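Local structure of penicillin-binding protein activator LpoB (Salmonella enterica subsp. enterica serovar Typhimurium, 4Q6V) at residues Y1-K13 against A44-G56. The protein probably regulates peptidoglycan synthesis as an outer-membrane lipoprotein essential for the function of penicillin-binding protein 1B, with which it interacts. Residues are numbered along the deposited sequence; the frame is centred on the assembly and turned at random.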
loop_
_atom_site.group_PDB
_atom_site.type_symbol
_atom_site.label_atom_id
_atom_site.label_comp_id
_atom_site.label_asym_id
_atom_site.label_seq_id
_atom_site.Cartn_x
_atom_site.Cartn_y
_atom_site.Cartn_z
ATOM N N TYR A 1 -11.232 -4.270 -14.759
ATOM C CA TYR A 1 -10.526 -4.911 -13.601
ATOM C C TYR A 1 -11.424 -4.913 -12.388
ATOM O O TYR A 1 -11.935 -3.878 -12.029
ATOM C CB TYR A 1 -9.261 -4.163 -13.178
ATOM C CG TYR A 1 -8.112 -4.180 -14.148
ATOM C CD1 TYR A 1 -7.649 -5.373 -14.676
ATOM C CD2 TYR A 1 -7.458 -3.008 -14.506
ATOM C CE1 TYR A 1 -6.590 -5.397 -15.565
ATOM C CE2 TYR A 1 -6.394 -3.031 -15.383
ATOM C CZ TYR A 1 -5.970 -4.227 -15.924
ATOM O OH TYR A 1 -4.903 -4.227 -16.795
ATOM N N ASP A 2 -11.570 -6.079 -11.775
ATOM C CA ASP A 2 -12.243 -6.220 -10.492
ATOM C C ASP A 2 -11.235 -6.157 -9.349
ATOM O O ASP A 2 -10.805 -7.202 -8.848
ATOM C CB ASP A 2 -12.997 -7.553 -10.413
ATOM C CG ASP A 2 -13.881 -7.647 -9.179
ATOM O OD1 ASP A 2 -14.083 -6.605 -8.506
ATOM O OD2 ASP A 2 -14.370 -8.767 -8.899
ATOM N N TRP A 3 -10.874 -4.934 -8.973
ATOM C CA TRP A 3 -9.873 -4.703 -7.925
ATOM C C TRP A 3 -10.317 -5.164 -6.531
ATOM O O TRP A 3 -9.544 -5.853 -5.839
ATOM C CB TRP A 3 -9.507 -3.236 -7.905
ATOM C CG TRP A 3 -8.672 -2.724 -9.043
ATOM C CD1 TRP A 3 -9.060 -1.770 -9.933
ATOM C CD2 TRP A 3 -7.315 -3.057 -9.383
ATOM N NE1 TRP A 3 -8.036 -1.491 -10.815
ATOM C CE2 TRP A 3 -6.957 -2.271 -10.503
ATOM C CE3 TRP A 3 -6.376 -3.952 -8.871
ATOM C CZ2 TRP A 3 -5.692 -2.349 -11.121
ATOM C CZ3 TRP A 3 -5.111 -4.012 -9.460
ATOM C CH2 TRP A 3 -4.790 -3.238 -10.580
ATOM N N ASN A 4 -11.565 -4.867 -6.161
ATOM C CA ASN A 4 -12.154 -5.405 -4.913
ATOM C C ASN A 4 -12.081 -6.921 -4.799
ATOM O O ASN A 4 -11.736 -7.487 -3.765
ATOM C CB ASN A 4 -13.607 -4.926 -4.723
ATOM C CG ASN A 4 -13.739 -3.540 -4.064
ATOM O OD1 ASN A 4 -12.944 -3.140 -3.212
ATOM N ND2 ASN A 4 -14.764 -2.804 -4.437
ATOM N N GLY A 5 -12.407 -7.619 -5.881
ATOM C CA GLY A 5 -12.371 -9.057 -5.882
ATOM C C GLY A 5 -11.020 -9.591 -5.546
ATOM O O GLY A 5 -10.903 -10.594 -4.816
ATOM N N ALA A 6 -9.990 -8.909 -6.053
ATOM C CA ALA A 6 -8.615 -9.211 -5.703
ATOM C C ALA A 6 -8.192 -8.692 -4.317
ATOM O O ALA A 6 -7.537 -9.425 -3.539
ATOM C CB ALA A 6 -7.707 -8.672 -6.776
HETATM N N MSE A 7 -8.609 -7.464 -4.009
HETATM C CA MSE A 7 -8.077 -6.756 -2.839
HETATM C C MSE A 7 -8.757 -7.179 -1.545
HETATM O O MSE A 7 -8.117 -7.290 -0.509
HETATM C CB MSE A 7 -8.208 -5.276 -3.053
HETATM C CG MSE A 7 -6.973 -4.683 -3.726
HETATM SE SE MSE A 7 -7.346 -2.910 -4.494
HETATM C CE MSE A 7 -5.533 -2.579 -5.139
ATOM N N GLN A 8 -10.067 -7.465 -1.589
ATOM C CA GLN A 8 -10.857 -7.753 -0.386
ATOM C C GLN A 8 -10.369 -8.984 0.356
ATOM O O GLN A 8 -10.206 -8.963 1.580
ATOM C CB GLN A 8 -12.357 -7.918 -0.710
ATOM C CG GLN A 8 -13.055 -6.700 -1.276
ATOM C CD GLN A 8 -13.082 -5.531 -0.323
ATOM O OE1 GLN A 8 -13.067 -5.704 0.897
ATOM N NE2 GLN A 8 -13.109 -4.314 -0.884
ATOM N N PRO A 9 -10.141 -10.084 -0.358
ATOM C CA PRO A 9 -9.653 -11.261 0.322
ATOM C C PRO A 9 -8.257 -11.075 0.922
ATOM O O PRO A 9 -7.962 -11.692 1.931
ATOM C CB PRO A 9 -9.626 -12.328 -0.776
ATOM C CG PRO A 9 -9.935 -11.666 -2.060
ATOM C CD PRO A 9 -10.634 -10.395 -1.714
ATOM N N LEU A 10 -7.415 -10.261 0.270
ATOM C CA LEU A 10 -6.021 -10.069 0.712
ATOM C C LEU A 10 -6.037 -9.166 1.945
ATOM O O LEU A 10 -5.343 -9.413 2.926
ATOM C CB LEU A 10 -5.206 -9.441 -0.391
ATOM C CG LEU A 10 -4.846 -10.295 -1.608
ATOM C CD1 LEU A 10 -4.085 -9.517 -2.661
ATOM C CD2 LEU A 10 -4.010 -11.469 -1.145
ATOM N N VAL A 11 -6.859 -8.127 1.914
ATOM C CA VAL A 11 -7.007 -7.266 3.108
ATOM C C VAL A 11 -7.541 -8.040 4.303
ATOM O O VAL A 11 -7.131 -7.857 5.438
ATOM C CB VAL A 11 -7.890 -6.057 2.827
ATOM C CG1 VAL A 11 -8.311 -5.396 4.127
ATOM C CG2 VAL A 11 -7.140 -5.086 1.928
ATOM N N SER A 12 -8.482 -8.927 4.036
ATOM C CA SER A 12 -9.084 -9.763 5.057
ATOM C C SER A 12 -8.067 -10.697 5.667
ATOM O O SER A 12 -8.056 -10.800 6.881
ATOM C CB SER A 12 -10.246 -10.564 4.430
ATOM O OG SER A 12 -10.824 -11.391 5.400
ATOM N N LYS A 13 -7.204 -11.301 4.851
ATOM C CA LYS A 13 -6.147 -12.160 5.312
ATOM C C LYS A 13 -5.027 -11.393 6.029
ATOM O O LYS A 13 -4.355 -11.923 6.925
ATOM C CB LYS A 13 -5.495 -12.885 4.163
ATOM C CG LYS A 13 -6.404 -13.847 3.420
ATOM C CD LYS A 13 -5.852 -14.313 2.064
ATOM C CE LYS A 13 -4.389 -14.726 2.178
ATOM N NZ LYS A 13 -3.777 -15.071 0.861
ATOM N N ALA A 44 -6.631 2.151 -8.679
ATOM C CA ALA A 44 -6.358 0.924 -7.935
ATOM C C ALA A 44 -6.022 1.257 -6.487
ATOM O O ALA A 44 -6.422 0.522 -5.597
ATOM C CB ALA A 44 -5.181 0.189 -8.568
ATOM N N THR A 45 -5.324 2.377 -6.279
ATOM C CA THR A 45 -4.862 2.816 -4.961
ATOM C C THR A 45 -6.033 3.304 -4.121
ATOM O O THR A 45 -6.075 2.987 -2.943
ATOM C CB THR A 45 -3.816 3.933 -5.096
ATOM O OG1 THR A 45 -2.734 3.512 -5.937
ATOM C CG2 THR A 45 -3.262 4.312 -3.721
ATOM N N GLU A 46 -6.962 4.038 -4.732
ATOM C CA GLU A 46 -8.225 4.445 -4.078
ATOM C C GLU A 46 -9.046 3.267 -3.612
ATOM O O GLU A 46 -9.536 3.224 -2.480
ATOM C CB GLU A 46 -9.077 5.352 -4.954
ATOM C CG GLU A 46 -8.645 6.816 -4.918
ATOM C CD GLU A 46 -8.894 7.489 -3.563
ATOM O OE1 GLU A 46 -9.982 7.276 -2.982
ATOM O OE2 GLU A 46 -8.026 8.234 -3.032
ATOM N N THR A 47 -9.175 2.268 -4.478
ATOM C CA THR A 47 -9.875 1.049 -4.090
ATOM C C THR A 47 -9.259 0.437 -2.830
ATOM O O THR A 47 -9.948 -0.012 -1.929
ATOM C CB THR A 47 -9.890 0.031 -5.261
ATOM O OG1 THR A 47 -10.647 0.584 -6.343
ATOM C CG2 THR A 47 -10.517 -1.294 -4.873
ATOM N N LEU A 48 -7.934 0.379 -2.817
ATOM C CA LEU A 48 -7.185 -0.254 -1.782
ATOM C C LEU A 48 -7.413 0.506 -0.475
ATOM O O LEU A 48 -7.646 -0.106 0.578
ATOM C CB LEU A 48 -5.666 -0.255 -2.124
ATOM C CG LEU A 48 -4.799 -1.034 -1.108
ATOM C CD1 LEU A 48 -5.335 -2.403 -0.814
ATOM C CD2 LEU A 48 -3.345 -1.081 -1.576
ATOM N N ARG A 49 -7.299 1.822 -0.540
ATOM C CA ARG A 49 -7.425 2.698 0.631
ATOM C C ARG A 49 -8.825 2.491 1.228
ATOM O O ARG A 49 -9.017 2.442 2.462
ATOM C CB ARG A 49 -7.158 4.138 0.254
ATOM C CG ARG A 49 -5.696 4.500 0.006
ATOM C CD ARG A 49 -5.565 5.930 -0.502
ATOM N NE ARG A 49 -6.142 6.857 0.449
ATOM C CZ ARG A 49 -5.495 7.524 1.406
ATOM N NH1 ARG A 49 -4.192 7.426 1.536
ATOM N NH2 ARG A 49 -6.156 8.322 2.237
ATOM N N ASN A 50 -9.811 2.304 0.343
ATOM C CA ASN A 50 -11.184 2.054 0.807
ATOM C C ASN A 50 -11.346 0.746 1.525
ATOM O O ASN A 50 -11.860 0.710 2.638
ATOM C CB ASN A 50 -12.155 2.210 -0.353
ATOM C CG ASN A 50 -12.303 3.657 -0.785
ATOM O OD1 ASN A 50 -12.266 3.979 -1.970
ATOM N ND2 ASN A 50 -12.469 4.547 0.177
ATOM N N ALA A 51 -10.842 -0.318 0.908
ATOM C CA ALA A 51 -10.838 -1.631 1.530
ATOM C C ALA A 51 -10.169 -1.607 2.920
ATOM O O ALA A 51 -10.614 -2.300 3.837
ATOM C CB ALA A 51 -10.160 -2.682 0.663
ATOM N N LEU A 52 -9.125 -0.789 3.058
ATOM C CA LEU A 52 -8.389 -0.706 4.307
ATOM C C LEU A 52 -9.061 0.153 5.362
ATOM O O LEU A 52 -9.001 -0.191 6.558
ATOM C CB LEU A 52 -7.001 -0.163 4.020
ATOM C CG LEU A 52 -6.100 -1.112 3.248
ATOM C CD1 LEU A 52 -4.924 -0.366 2.666
ATOM C CD2 LEU A 52 -5.640 -2.269 4.112
ATOM N N ALA A 53 -9.658 1.273 4.929
ATOM C CA ALA A 53 -10.419 2.157 5.800
ATOM C C ALA A 53 -11.720 1.546 6.295
ATOM O O ALA A 53 -12.190 1.939 7.354
ATOM C CB ALA A 53 -10.736 3.470 5.100
ATOM N N ASN A 54 -12.275 0.591 5.554
ATOM C CA ASN A 54 -13.570 -0.007 5.864
ATOM C C ASN A 54 -13.398 -1.285 6.661
ATOM O O ASN A 54 -14.109 -1.492 7.645
ATOM C CB ASN A 54 -14.376 -0.290 4.573
ATOM C CG ASN A 54 -14.801 0.985 3.846
ATOM O OD1 ASN A 54 -14.699 2.106 4.359
ATOM N ND2 ASN A 54 -15.288 0.830 2.622
ATOM N N ASN A 55 -12.478 -2.144 6.222
ATOM C CA ASN A 55 -12.104 -3.329 6.999
ATOM C C ASN A 55 -10.870 -3.083 7.860
ATOM O O ASN A 55 -9.792 -2.790 7.357
ATOM C CB ASN A 55 -11.866 -4.556 6.114
ATOM C CG ASN A 55 -13.006 -4.831 5.149
ATOM O OD1 ASN A 55 -12.757 -5.181 3.993
ATOM N ND2 ASN A 55 -14.256 -4.683 5.605
ATOM N N GLY A 56 -11.039 -3.191 9.169
ATOM C CA GLY A 56 -9.909 -3.033 10.079
ATOM C C GLY A 56 -9.562 -1.602 10.445
ATOM O O GLY A 56 -8.581 -1.395 11.169
#
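Trp3 and Ala44 meet at one end of this helix pair, the methyl group CB of Ala44 sitting over a face of the indole in a CH-pi contact, 3.7 Å from the centroid of the six-membered ring of Trp3. The other face of the indole takes CB of Tyr1, so the ring is held between two aliphatic carbons. One turn on, selenomethionine Met7 reaches to the face of helix 44-54, where its SE lies 3.6 Å from Thr47 CG2. Its methyl CE comes 3.8 Å from Leu48 CB. The same Met7 CE is 3.3 Å from the carbonyl O of Ala44. The chain is extended beyond CG (chi3 178°), which carries the methyl that far. CG2 of Thr47, the branch turned away from the backbone N, also touches Trp3 CB and Asn4 OD1, while OG1 bonds to the carbonyl of Glu43 in its own helix. At the far end Val11 spreads both methyls over the second helix, CG2 lying 3.9 Å from Leu52 CD2 and also meeting Ala51 CB. Along the outer margin Gln8 lays its amide beside Ala51, with Gln8 NE2 3.7 Å from Ala51 CB. The same NE2 donates to Asn4 OD1 at 2.6 Å, approaching well above the carbonyl plane of Asn4; this bond ties the two amides together along one helix. The short segments cross at -38°, their axes 9.8 Å apart. Behind them lies the mixed sheet: Met7 and Leu10 rest on Leu113, Leu48 on Val28, Ser102 and Met115, and Leu52 on Leu26 and Leu100. Helices 3-15 and 41-54 thus form a layer on the sheet of this alpha-beta C-terminal domain. No clear hydrogen bond crosses between them, so the pairing rests mainly on apolar packing, while the Gln8 and Asn4 amides lie along its more exposed margin.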